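Local coordinates for protein NAD-dependent aldehyde dehydrogenase (Burkholderia multivorans, PDB 5UJU) that probably catalyses the NAD-dependent oxidation of aldehydes to carboxylic acids, at residues K186-G189 against P193-M196; L229-T234 against A551-V556; A336-F341 against S489-A494; A371-V376 against V441-V446. All coordinates share one frame; numbering follows the deposited sequence.

Contact 1: residues K186-G189 against P193-M196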
loop_
_atom_site.group_PDB
_atom_site.type_symbol
_atom_site.label_atom_id
_atom_site.label_comp_id
_atom_site.label_asym_id
_atom_site.label_seq_id
_atom_site.Cartn_x
_atom_site.Cartn_y
_atom_site.Cartn_z
ATOM N N LYS A 186 -27.236 0.869 16.953
ATOM C CA LYS A 186 -26.755 1.969 17.776
ATOM C C LYS A 186 -27.852 2.415 18.724
ATOM O O LYS A 186 -28.893 2.916 18.265
ATOM C CB LYS A 186 -26.297 3.146 16.912
ATOM C CG LYS A 186 -25.904 4.373 17.726
ATOM C CD LYS A 186 -25.266 5.425 16.846
ATOM C CE LYS A 186 -25.017 6.714 17.606
ATOM N NZ LYS A 186 -24.406 7.746 16.715
ATOM N N PRO A 187 -27.670 2.261 20.036
ATOM C CA PRO A 187 -28.714 2.674 20.975
ATOM C C PRO A 187 -28.998 4.165 20.873
ATOM O O PRO A 187 -28.120 4.972 20.558
ATOM C CB PRO A 187 -28.124 2.310 22.344
ATOM C CG PRO A 187 -27.109 1.234 22.046
ATOM C CD PRO A 187 -26.531 1.610 20.712
ATOM N N GLN A 188 -30.243 4.524 21.159
ATOM C CA GLN A 188 -30.697 5.907 21.113
ATOM C C GLN A 188 -31.386 6.200 22.437
ATOM O O GLN A 188 -32.360 5.529 22.786
ATOM C CB GLN A 188 -31.653 6.136 19.937
ATOM C CG GLN A 188 -31.054 5.874 18.573
ATOM C CD GLN A 188 -30.099 6.960 18.123
ATOM O OE1 GLN A 188 -28.935 6.988 18.530
ATOM N NE2 GLN A 188 -30.579 7.858 17.271
ATOM N N GLY A 189 -30.873 7.186 23.170
ATOM C CA GLY A 189 -31.432 7.595 24.448
ATOM C C GLY A 189 -32.945 7.668 24.519
ATOM O O GLY A 189 -33.535 8.697 24.176
ATOM N N PRO A 193 -33.550 2.101 18.673
ATOM C CA PRO A 193 -32.163 2.087 18.198
ATOM C C PRO A 193 -32.101 2.232 16.685
ATOM O O PRO A 193 -32.991 1.793 15.955
ATOM C CB PRO A 193 -31.643 0.716 18.651
ATOM C CG PRO A 193 -32.874 -0.112 18.863
ATOM C CD PRO A 193 -33.919 0.845 19.347
ATOM N N LEU A 194 -31.034 2.870 16.213
ATOM C CA LEU A 194 -30.712 2.789 14.800
ATOM C C LEU A 194 -30.164 1.400 14.516
ATOM O O LEU A 194 -29.182 0.977 15.134
ATOM C CB LEU A 194 -29.699 3.855 14.403
ATOM C CG LEU A 194 -29.978 5.309 14.766
ATOM C CD1 LEU A 194 -28.825 6.154 14.264
ATOM C CD2 LEU A 194 -31.290 5.785 14.176
ATOM N N ALA A 195 -30.788 0.689 13.585
ATOM C CA ALA A 195 -30.355 -0.654 13.233
ATOM C C ALA A 195 -30.218 -0.731 11.725
ATOM O O ALA A 195 -31.167 -0.427 10.991
ATOM C CB ALA A 195 -31.340 -1.706 13.752
ATOM N N MET A 196 -29.038 -1.129 11.265
ATOM C CA MET A 196 -28.775 -1.262 9.842
ATOM C C MET A 196 -28.037 -2.564 9.595
ATOM O O MET A 196 -27.291 -3.049 10.451
ATOM C CB MET A 196 -27.942 -0.096 9.305
ATOM C CG MET A 196 -28.464 1.267 9.696
ATOM S SD MET A 196 -27.643 2.553 8.742
ATOM C CE MET A 196 -28.504 2.371 7.180
#
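The beta hairpin of strands 181-188 and 191-211 is held near its tip by Lys186 and Leu194, which form an antiparallel hydrogen-bonded pair. Lys186 N gives its hydrogen to Leu194 O at 2.7 Å, nearly straight (167°). The return bond, from Leu194 N to Lys186 O, is 3.0 Å long and more bent (134°). One step nearer the turn Pro187 and Pro193 face each other, their CA atoms 4.5 Å apart, at a place where a missing N-H costs the hairpin no cross-strand bond. Pro193 CB touches Lys186 O at 3.5 Å.

Above the backbone, the branched end of Leu194 meets the side chain of Gln188. Gln188 folds back at its second torsion (chi2 -74°), which brings its CD to 3.7 Å from Leu194 CG, while its CG lies 3.8 Å from Leu194 N. The amide end of the glutamine thus lies against the leucine branch, and its CG against the backbone.

Lys186 runs out fully extended, away from this patch, and its NZ makes a salt bridge with Glu39 of the second subunit. Leu194 packs on Val520 and Pro187 on Tyr33, both also of the second subunit. A hairpin reaching far from the body of the chain to grip a partner is typical of the oligomerisation arm of aldehyde dehydrogenases.

Contact 2: residues L229-T234 against A551-V556; sequences LATGNT and ANRFRV
A buried contact of mixed polar and apolar character joins Thr231 and Asn233, at the end of helix 217-230, to Arg553 and Phe554, where strand 554-562 begins. The helix is the crossover between the parallel strands 191-211 and 234-238 of the Rossmann-like domain. It ends in a Schellman motif whose C-prime residue is Gly232, a glycine suited to positive phi; Gly232 N reaches Leu229 O at 2.9 Å, and Asn233 N bonds to Asp228 O.

The turn presents the amide of Asn233 to the residue leading into strand 554-562. Its ND2 donates to Arg553 O at 3.1 Å, almost straight (169°) and in the plane of the amide, although it approaches 31° off the carbonyl plane. ND2 also bonds to Asp228 O, and OD1 accepts from Gly206 N, so the amide is fixed in its rotation.

Thr231 serves two purposes. With chi1 at 54°, OG1 folds back toward the helix and bonds to Ala227 O, yet still touches Arg553 CB at 3.4 Å. Its methyl CG2 lies 3.9 Å from Phe554 CD2 in an oblique contact. Beyond CB, Arg553 runs on past the threonine; its NE donates to Phe549 O, and its NH1 makes salt bridges with Asp228 and Asp294.

Here an asparagine satisfies main-chain groups of the helix end, strand 191-211 and Arg553, while the buried arginine probably has its charge balanced by the two aspartates.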
loop_
_atom_site.group_PDB
_atom_site.type_symbol
_atom_site.label_atom_id
_atom_site.label_comp_id
_atom_site.label_asym_id
_atom_site.label_seq_id
_atom_site.Cartn_x
_atom_site.Cartn_y
_atom_site.Cartn_z
ATOM N N LEU A 229 -3.942 -12.837 -8.642
ATOM C CA LEU A 229 -5.015 -13.820 -8.798
ATOM C C LEU A 229 -5.763 -14.046 -7.494
ATOM O O LEU A 229 -6.996 -14.097 -7.482
ATOM C CB LEU A 229 -4.448 -15.146 -9.312
ATOM C CG LEU A 229 -4.098 -15.233 -10.790
ATOM C CD1 LEU A 229 -3.436 -16.590 -11.066
ATOM C CD2 LEU A 229 -5.374 -15.038 -11.640
ATOM N N ALA A 230 -5.028 -14.168 -6.383
ATOM C CA ALA A 230 -5.623 -14.421 -5.077
ATOM C C ALA A 230 -6.491 -13.264 -4.596
ATOM O O ALA A 230 -7.247 -13.427 -3.633
ATOM C CB ALA A 230 -4.527 -14.709 -4.037
ATOM N N THR A 231 -6.356 -12.081 -5.188
ATOM C CA THR A 231 -7.236 -10.976 -4.837
ATOM C C THR A 231 -8.232 -10.680 -5.958
ATOM O O THR A 231 -8.799 -9.585 -6.007
ATOM C CB THR A 231 -6.418 -9.731 -4.474
ATOM O OG1 THR A 231 -5.511 -9.429 -5.541
ATOM C CG2 THR A 231 -5.611 -9.985 -3.171
ATOM N N GLY A 232 -8.434 -11.632 -6.871
ATOM C CA GLY A 232 -9.524 -11.541 -7.831
ATOM C C GLY A 232 -9.231 -10.746 -9.079
ATOM O O GLY A 232 -10.147 -10.501 -9.869
ATOM N N ASN A 233 -7.991 -10.336 -9.291
ATOM C CA ASN A 233 -7.669 -9.574 -10.477
ATOM C C ASN A 233 -7.447 -10.509 -11.656
ATOM O O ASN A 233 -7.168 -11.694 -11.488
ATOM C CB ASN A 233 -6.407 -8.729 -10.225
ATOM C CG ASN A 233 -6.611 -7.727 -9.125
ATOM O OD1 ASN A 233 -7.168 -6.669 -9.360
ATOM N ND2 ASN A 233 -6.203 -8.072 -7.901
ATOM N N THR A 234 -7.558 -9.956 -12.861
ATOM C CA THR A 234 -7.067 -10.636 -14.051
ATOM C C THR A 234 -5.618 -10.203 -14.287
ATOM O O THR A 234 -5.181 -9.165 -13.790
ATOM C CB THR A 234 -7.935 -10.309 -15.270
ATOM O OG1 THR A 234 -8.055 -8.888 -15.399
ATOM C CG2 THR A 234 -9.351 -10.936 -15.144
ATOM N N ALA A 551 -2.384 -5.822 0.425
ATOM C CA ALA A 551 -3.587 -5.214 0.989
ATOM C C ALA A 551 -4.230 -4.186 0.072
ATOM O O ALA A 551 -5.403 -3.852 0.267
ATOM C CB ALA A 551 -3.276 -4.548 2.332
ATOM N N ASN A 552 -3.496 -3.660 -0.898
ATOM C CA ASN A 552 -4.041 -2.668 -1.812
ATOM C C ASN A 552 -4.543 -3.275 -3.122
ATOM O O ASN A 552 -4.988 -2.531 -3.993
ATOM C CB ASN A 552 -2.991 -1.603 -2.132
ATOM C CG ASN A 552 -3.576 -0.216 -2.199
ATOM O OD1 ASN A 552 -4.746 0.001 -1.874
ATOM N ND2 ASN A 552 -2.764 0.742 -2.624
ATOM N N ARG A 553 -4.424 -4.592 -3.315
ATOM C CA ARG A 553 -4.800 -5.185 -4.602
ATOM C C ARG A 553 -6.287 -5.488 -4.711
ATOM O O ARG A 553 -6.749 -5.878 -5.793
ATOM C CB ARG A 553 -3.990 -6.466 -4.853
ATOM C CG ARG A 553 -2.450 -6.248 -4.763
ATOM C CD ARG A 553 -1.688 -7.520 -5.145
ATOM N NE ARG A 553 -0.247 -7.358 -4.947
ATOM C CZ ARG A 553 0.654 -7.252 -5.922
ATOM N NH1 ARG A 553 0.292 -7.302 -7.205
ATOM N NH2 ARG A 553 1.938 -7.089 -5.607
ATOM N N PHE A 554 -7.039 -5.322 -3.629
ATOM C CA PHE A 554 -8.494 -5.406 -3.639
ATOM C C PHE A 554 -9.006 -4.192 -2.886
ATOM O O PHE A 554 -8.256 -3.541 -2.143
ATOM C CB PHE A 554 -9.013 -6.696 -2.960
ATOM C CG PHE A 554 -8.682 -6.759 -1.495
ATOM C CD1 PHE A 554 -9.591 -6.313 -0.540
ATOM C CD2 PHE A 554 -7.435 -7.197 -1.074
ATOM C CE1 PHE A 554 -9.273 -6.334 0.811
ATOM C CE2 PHE A 554 -7.107 -7.211 0.278
ATOM C CZ PHE A 554 -8.025 -6.784 1.221
ATOM N N ARG A 555 -10.283 -3.878 -3.094
ATOM C CA ARG A 555 -10.966 -2.851 -2.328
ATOM C C ARG A 555 -12.253 -3.451 -1.774
ATOM O O ARG A 555 -12.627 -4.579 -2.112
ATOM C CB ARG A 555 -11.240 -1.597 -3.175
ATOM C CG ARG A 555 -10.004 -0.945 -3.828
ATOM C CD ARG A 555 -9.170 -0.087 -2.849
ATOM N NE ARG A 555 -8.445 -0.917 -1.889
ATOM C CZ ARG A 555 -8.169 -0.558 -0.641
ATOM N NH1 ARG A 555 -8.554 0.626 -0.191
ATOM N NH2 ARG A 555 -7.523 -1.398 0.166
ATOM N N VAL A 556 -12.904 -2.715 -0.875
ATOM C CA VAL A 556 -14.162 -3.137 -0.252
ATOM C C VAL A 556 -15.222 -2.091 -0.571
ATOM O O VAL A 556 -15.060 -0.912 -0.226
ATOM C CB VAL A 556 -14.015 -3.323 1.266
ATOM C CG1 VAL A 556 -15.292 -3.877 1.872
ATOM C CG2 VAL A 556 -12.845 -4.250 1.574
#

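Contact 3: residues A336-F341 against S489-A494; sequences AKNIAF and SVYSTA
Tyr491, reaching from strand 487-491 to Asn338 and Ile339 of helix 332-344, carries this buried contact. Before it in the strand, Ser489 and Val490 pair by backbone bonds with the strands alongside, and Val490 turns its side chain to helix 495-508. Tyr491, the next residue, faces the other way and spans the gap to helix 332-344, a distance that suits a long, stiff aromatic.

The ring of Tyr491 and the chain of Ile339 slide past each other in opposite directions. Ile339 has CG1 anti to its carbonyl carbon (chi1 -72°) and continues extended, so CD1 comes to 3.8 Å from Tyr491 CE2, meeting the ring obliquely, while its CG1 is 3.6 Å from Tyr491 OH. On the preceding helix residue, Asn338 OD1 lies 3.1 Å from the same OH, at the ring edge and near its plane, with the amide turned 67° against the ring. These two oxygens are close without being bonded: the hydroxyl donates to Leu516 O, and Asn338 ND2 donates to Gly518 O and Val520 O. Tyrosine and asparagine thereby satisfy main-chain carbonyls of the loop after strand 511-514.

Past the strand, Ser492 OG accepts from Ala494 N at 3.0 Å, an ST turn, just as Ala494 takes the N-cap position of helix 495-508.

Within the sheet, strand 487-491 runs between 323-326 and 511-514. Helix 332-344 packs on the Tyr491 face and itself rests on helix 373-388 through Ala336 and Ala340, whereas helix 495-508 covers the face bearing Val490.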
loop_
_atom_site.group_PDB
_atom_site.type_symbol
_atom_site.label_atom_id
_atom_site.label_comp_id
_atom_site.label_asym_id
_atom_site.label_seq_id
_atom_site.Cartn_x
_atom_site.Cartn_y
_atom_site.Cartn_z
ATOM N N ALA A 336 36.056 -17.614 4.086
ATOM C CA ALA A 336 36.440 -17.407 2.694
ATOM C C ALA A 336 35.717 -18.381 1.769
ATOM O O ALA A 336 35.263 -18.000 0.686
ATOM C CB ALA A 336 37.958 -17.547 2.542
ATOM N N LYS A 337 35.589 -19.642 2.182
ATOM C CA LYS A 337 34.895 -20.612 1.343
ATOM C C LYS A 337 33.422 -20.246 1.189
ATOM O O LYS A 337 32.857 -20.370 0.095
ATOM C CB LYS A 337 35.050 -22.019 1.926
ATOM C CG LYS A 337 34.648 -23.137 0.971
ATOM C CD LYS A 337 34.818 -24.516 1.598
ATOM C CE LYS A 337 35.113 -25.559 0.514
ATOM N NZ LYS A 337 34.465 -26.881 0.755
ATOM N N ASN A 338 32.784 -19.803 2.273
ATOM C CA ASN A 338 31.379 -19.416 2.194
ATOM C C ASN A 338 31.202 -18.222 1.262
ATOM O O ASN A 338 30.307 -18.208 0.412
ATOM C CB ASN A 338 30.845 -19.101 3.591
ATOM C CG ASN A 338 29.394 -18.625 3.564
ATOM O OD1 ASN A 338 29.117 -17.469 3.233
ATOM N ND2 ASN A 338 28.470 -19.505 3.947
ATOM N N ILE A 339 32.056 -17.208 1.408
ATOM C CA ILE A 339 31.997 -16.070 0.497
ATOM C C ILE A 339 32.228 -16.527 -0.935
ATOM O O ILE A 339 31.557 -16.065 -1.871
ATOM C CB ILE A 339 33.023 -15.003 0.922
ATOM C CG1 ILE A 339 32.552 -14.305 2.201
ATOM C CG2 ILE A 339 33.289 -14.022 -0.219
ATOM C CD1 ILE A 339 33.607 -13.398 2.817
ATOM N N ALA A 340 33.166 -17.458 -1.129
ATOM C CA ALA A 340 33.477 -17.950 -2.468
ATOM C C ALA A 340 32.269 -18.632 -3.114
ATOM O O ALA A 340 31.995 -18.432 -4.303
ATOM C CB ALA A 340 34.644 -18.924 -2.402
ATOM N N PHE A 341 31.573 -19.493 -2.362
ATOM C CA PHE A 341 30.345 -20.091 -2.884
ATOM C C PHE A 341 29.349 -19.015 -3.275
ATOM O O PHE A 341 28.653 -19.137 -4.291
ATOM C CB PHE A 341 29.709 -21.011 -1.841
ATOM C CG PHE A 341 30.078 -22.449 -1.983
ATOM C CD1 PHE A 341 29.663 -23.177 -3.090
ATOM C CD2 PHE A 341 30.820 -23.088 -0.993
ATOM C CE1 PHE A 341 30.005 -24.512 -3.224
ATOM C CE2 PHE A 341 31.166 -24.427 -1.114
ATOM C CZ PHE A 341 30.760 -25.142 -2.233
ATOM N N SER A 489 26.052 -8.539 4.559
ATOM C CA SER A 489 26.653 -9.654 5.282
ATOM C C SER A 489 27.831 -9.135 6.100
ATOM O O SER A 489 28.645 -8.357 5.592
ATOM C CB SER A 489 27.113 -10.744 4.295
ATOM O OG SER A 489 27.644 -11.889 4.944
ATOM N N VAL A 490 27.927 -9.550 7.361
ATOM C CA VAL A 490 28.997 -9.072 8.228
ATOM C C VAL A 490 29.697 -10.256 8.887
ATOM O O VAL A 490 29.053 -11.218 9.322
ATOM C CB VAL A 490 28.478 -8.072 9.288
ATOM C CG1 VAL A 490 27.461 -8.726 10.210
ATOM C CG2 VAL A 490 29.653 -7.475 10.102
ATOM N N TYR A 491 31.022 -10.171 8.970
ATOM C CA TYR A 491 31.861 -11.141 9.666
ATOM C C TYR A 491 32.572 -10.394 10.781
ATOM O O TYR A 491 33.373 -9.488 10.510
ATOM C CB TYR A 491 32.873 -11.789 8.721
ATOM C CG TYR A 491 32.237 -12.692 7.712
ATOM C CD1 TYR A 491 32.110 -14.054 7.958
ATOM C CD2 TYR A 491 31.725 -12.182 6.518
ATOM C CE1 TYR A 491 31.500 -14.891 7.032
ATOM C CE2 TYR A 491 31.108 -13.010 5.586
ATOM C CZ TYR A 491 31.002 -14.364 5.850
ATOM O OH TYR A 491 30.406 -15.198 4.936
ATOM N N SER A 492 32.262 -10.750 12.027
ATOM C CA SER A 492 32.942 -10.172 13.178
ATOM C C SER A 492 32.759 -11.081 14.381
ATOM O O SER A 492 31.695 -11.677 14.558
ATOM C CB SER A 492 32.417 -8.771 13.507
ATOM O OG SER A 492 33.099 -8.247 14.636
ATOM N N THR A 493 33.798 -11.180 15.211
ATOM C CA THR A 493 33.677 -11.838 16.504
ATOM C C THR A 493 33.434 -10.849 17.638
ATOM O O THR A 493 33.442 -11.248 18.806
ATOM C CB THR A 493 34.933 -12.652 16.808
ATOM O OG1 THR A 493 36.048 -11.759 16.912
ATOM C CG2 THR A 493 35.190 -13.668 15.687
ATOM N N ALA A 494 33.196 -9.577 17.325
ATOM C CA ALA A 494 33.066 -8.527 18.330
ATOM C C ALA A 494 31.605 -8.115 18.433
ATOM O O ALA A 494 30.985 -7.772 17.422
ATOM C CB ALA A 494 33.937 -7.322 17.977
#

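Contact 4: residues A371-V376 against V441-V446; sequences ASFDEV and VLQLDV
Both Phe373 and Gln443 swing CG to the far side of the main-chain nitrogen (chi1 176° and 177°), and Gln443 then continues straight, so that each side chain extends across the gap between helix 373-388 and strand 440-445. The ring meets the amide with its edge: Phe373 CE1 stands 3.6 Å from Gln443 CD, which lies near the ring plane, and the two flat groups are turned 63° against each other. Phenylalanine suits this place because it also packs on Val463 and Ala465 of strand 460-466. Gln443 pairs a methylene stem that can lie against the ring with a polar end that can take water. Helix 373-388 thus lies against the seven-stranded sheet that holds strands 440-445 and 460-466.

The polar end of Gln443 is linked to Asp374, whose OD1 remains 4.2 Å from Gln443 OE1. Two waters span the interval. One donates to Asp374 OD1 at 2.6 Å and to Gln443 OE1 at 2.7 Å, as it can between two acceptors. The other donates to the same carboxylate oxygen, Asp374 OD1, at 2.7 Å but accepts from Gln443 NE2, so each atom of the glutamine amide that can bond has its own water.

The aspartate and phenylalanine occupy the first turn of the helix, which opens with a capping box. Ser372 OG takes the N-H of Glu375 at 3.0 Å from its N, and Glu375 OE1 in return takes that of the N-cap Ser372, 3.1 Å from Ser372 N. An acid such as Asp374 beside this helix start would probably gain from the helix dipole. On the strand, Gln443 also packs against Arg418 and Leu420 of the outermost strand 418-421.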
loop_
_atom_site.group_PDB
_atom_site.type_symbol
_atom_site.label_atom_id
_atom_site.label_comp_id
_atom_site.label_asym_id
_atom_site.label_seq_id
_atom_site.Cartn_x
_atom_site.Cartn_y
_atom_site.Cartn_z
ATOM N N ALA A 371 45.437 -11.502 10.480
ATOM C CA ALA A 371 45.492 -11.733 9.041
ATOM C C ALA A 371 45.524 -10.393 8.324
ATOM O O ALA A 371 44.707 -9.513 8.612
ATOM C CB ALA A 371 44.299 -12.564 8.550
ATOM N N SER A 372 46.461 -10.249 7.388
ATOM C CA SER A 372 46.599 -9.027 6.612
ATOM C C SER A 372 45.479 -8.897 5.584
ATOM O O SER A 372 44.755 -9.854 5.272
ATOM C CB SER A 372 47.946 -9.001 5.890
ATOM O OG SER A 372 47.923 -9.877 4.769
ATOM N N PHE A 373 45.357 -7.686 5.034
ATOM C CA PHE A 373 44.427 -7.488 3.930
ATOM C C PHE A 373 44.731 -8.455 2.790
ATOM O O PHE A 373 43.831 -9.140 2.292
ATOM C CB PHE A 373 44.464 -6.034 3.435
ATOM C CG PHE A 373 43.591 -5.786 2.218
ATOM C CD1 PHE A 373 44.076 -6.009 0.933
ATOM C CD2 PHE A 373 42.282 -5.346 2.364
ATOM C CE1 PHE A 373 43.270 -5.799 -0.185
ATOM C CE2 PHE A 373 41.467 -5.129 1.249
ATOM C CZ PHE A 373 41.964 -5.357 -0.025
ATOM N N ASP A 374 46.002 -8.547 2.377
ATOM C CA ASP A 374 46.302 -9.411 1.240
ATOM C C ASP A 374 46.009 -10.868 1.562
ATOM O O ASP A 374 45.565 -11.616 0.682
ATOM C CB ASP A 374 47.745 -9.251 0.776
ATOM C CG ASP A 374 48.075 -7.827 0.390
ATOM O OD1 ASP A 374 47.263 -7.177 -0.306
ATOM O OD2 ASP A 374 49.174 -7.372 0.739
ATOM N N GLU A 375 46.210 -11.283 2.818
ATOM C CA GLU A 375 45.870 -12.657 3.175
ATOM C C GLU A 375 44.362 -12.900 3.087
ATOM O O GLU A 375 43.933 -13.960 2.624
ATOM C CB GLU A 375 46.416 -12.998 4.566
ATOM C CG GLU A 375 47.952 -13.056 4.582
ATOM C CD GLU A 375 48.572 -13.323 5.945
ATOM O OE1 GLU A 375 47.999 -12.933 6.984
ATOM O OE2 GLU A 375 49.639 -13.966 5.964
ATOM N N VAL A 376 43.537 -11.940 3.508
ATOM C CA VAL A 376 42.092 -12.125 3.384
ATOM C C VAL A 376 41.689 -12.185 1.915
ATOM O O VAL A 376 40.930 -13.070 1.492
ATOM C CB VAL A 376 41.332 -11.015 4.134
ATOM C CG1 VAL A 376 39.825 -11.102 3.842
ATOM C CG2 VAL A 376 41.582 -11.107 5.620
ATOM N N VAL A 441 37.575 -11.406 -9.798
ATOM C CA VAL A 441 37.730 -10.809 -8.479
ATOM C C VAL A 441 38.810 -9.746 -8.560
ATOM O O VAL A 441 39.933 -10.026 -8.999
ATOM C CB VAL A 441 38.069 -11.847 -7.394
ATOM C CG1 VAL A 441 38.149 -11.147 -6.041
ATOM C CG2 VAL A 441 37.000 -12.953 -7.340
ATOM N N LEU A 442 38.467 -8.534 -8.143
ATOM C CA LEU A 442 39.347 -7.387 -8.266
ATOM C C LEU A 442 39.653 -6.802 -6.896
ATOM O O LEU A 442 38.897 -6.964 -5.937
ATOM C CB LEU A 442 38.723 -6.306 -9.153
ATOM C CG LEU A 442 38.338 -6.795 -10.550
ATOM C CD1 LEU A 442 37.122 -6.058 -11.067
ATOM C CD2 LEU A 442 39.496 -6.628 -11.499
ATOM N N GLN A 443 40.782 -6.111 -6.815
ATOM C CA GLN A 443 41.133 -5.372 -5.617
ATOM C C GLN A 443 40.922 -3.888 -5.885
ATOM O O GLN A 443 41.386 -3.370 -6.909
ATOM C CB GLN A 443 42.588 -5.630 -5.207
ATOM C CG GLN A 443 43.019 -4.823 -3.992
ATOM C CD GLN A 443 44.451 -5.122 -3.541
ATOM O OE1 GLN A 443 44.976 -6.216 -3.745
ATOM N NE2 GLN A 443 45.078 -4.139 -2.927
ATOM N N LEU A 444 40.228 -3.214 -4.967
ATOM C CA LEU A 444 40.072 -1.766 -5.006
ATOM C C LEU A 444 40.422 -1.167 -3.647
ATOM O O LEU A 444 40.636 -1.872 -2.655
ATOM C CB LEU A 444 38.647 -1.362 -5.393
ATOM C CG LEU A 444 38.300 -1.651 -6.848
ATOM C CD1 LEU A 444 36.838 -1.283 -7.104
ATOM C CD2 LEU A 444 39.237 -0.876 -7.751
ATOM N N ASP A 445 40.496 0.157 -3.628
ATOM C CA ASP A 445 40.607 0.947 -2.415
ATOM C C ASP A 445 39.305 1.706 -2.220
ATOM O O ASP A 445 38.543 1.905 -3.168
ATOM C CB ASP A 445 41.788 1.926 -2.489
ATOM C CG ASP A 445 41.978 2.710 -1.203
ATOM O OD1 ASP A 445 42.551 2.150 -0.241
ATOM O OD2 ASP A 445 41.542 3.880 -1.152
ATOM N N VAL A 446 39.051 2.120 -0.974
ATOM C CA VAL A 446 37.836 2.864 -0.657
ATOM C C VAL A 446 37.721 4.143 -1.487
ATOM O O VAL A 446 36.608 4.630 -1.729
ATOM C CB VAL A 446 37.780 3.150 0.862
ATOM C CG1 VAL A 446 38.884 4.092 1.282
ATOM C CG2 VAL A 446 36.420 3.682 1.257
HETATM O O HOH W 1 45.707 -8.207 -2.140
HETATM O O HOH W 2 47.856 -5.090 -1.884
#

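In the fold
Contact 1 is at the surface, about 51 Å from the centre of the chain, where backbone pairing holds a hairpin tip; contacts 2 and 3 are buried, and contact 4 is partly so. Contacts 1 and 2 reach the same sheet and both touch the second subunit, although their centres lie about 34 Å apart. Contacts 3 and 4 each set a helix against the other seven-stranded sheet, about 14 Å apart between centres, and helices 332-344 and 373-388 pack together. Chemistry follows place: in contact 2 a buried amide bonds a backbone carbonyl directly, contact 3 has apolar touching between its segments while its polar ends bond to a neighbouring loop, and contact 4, nearer to solvent, uses waters to join its polar groups.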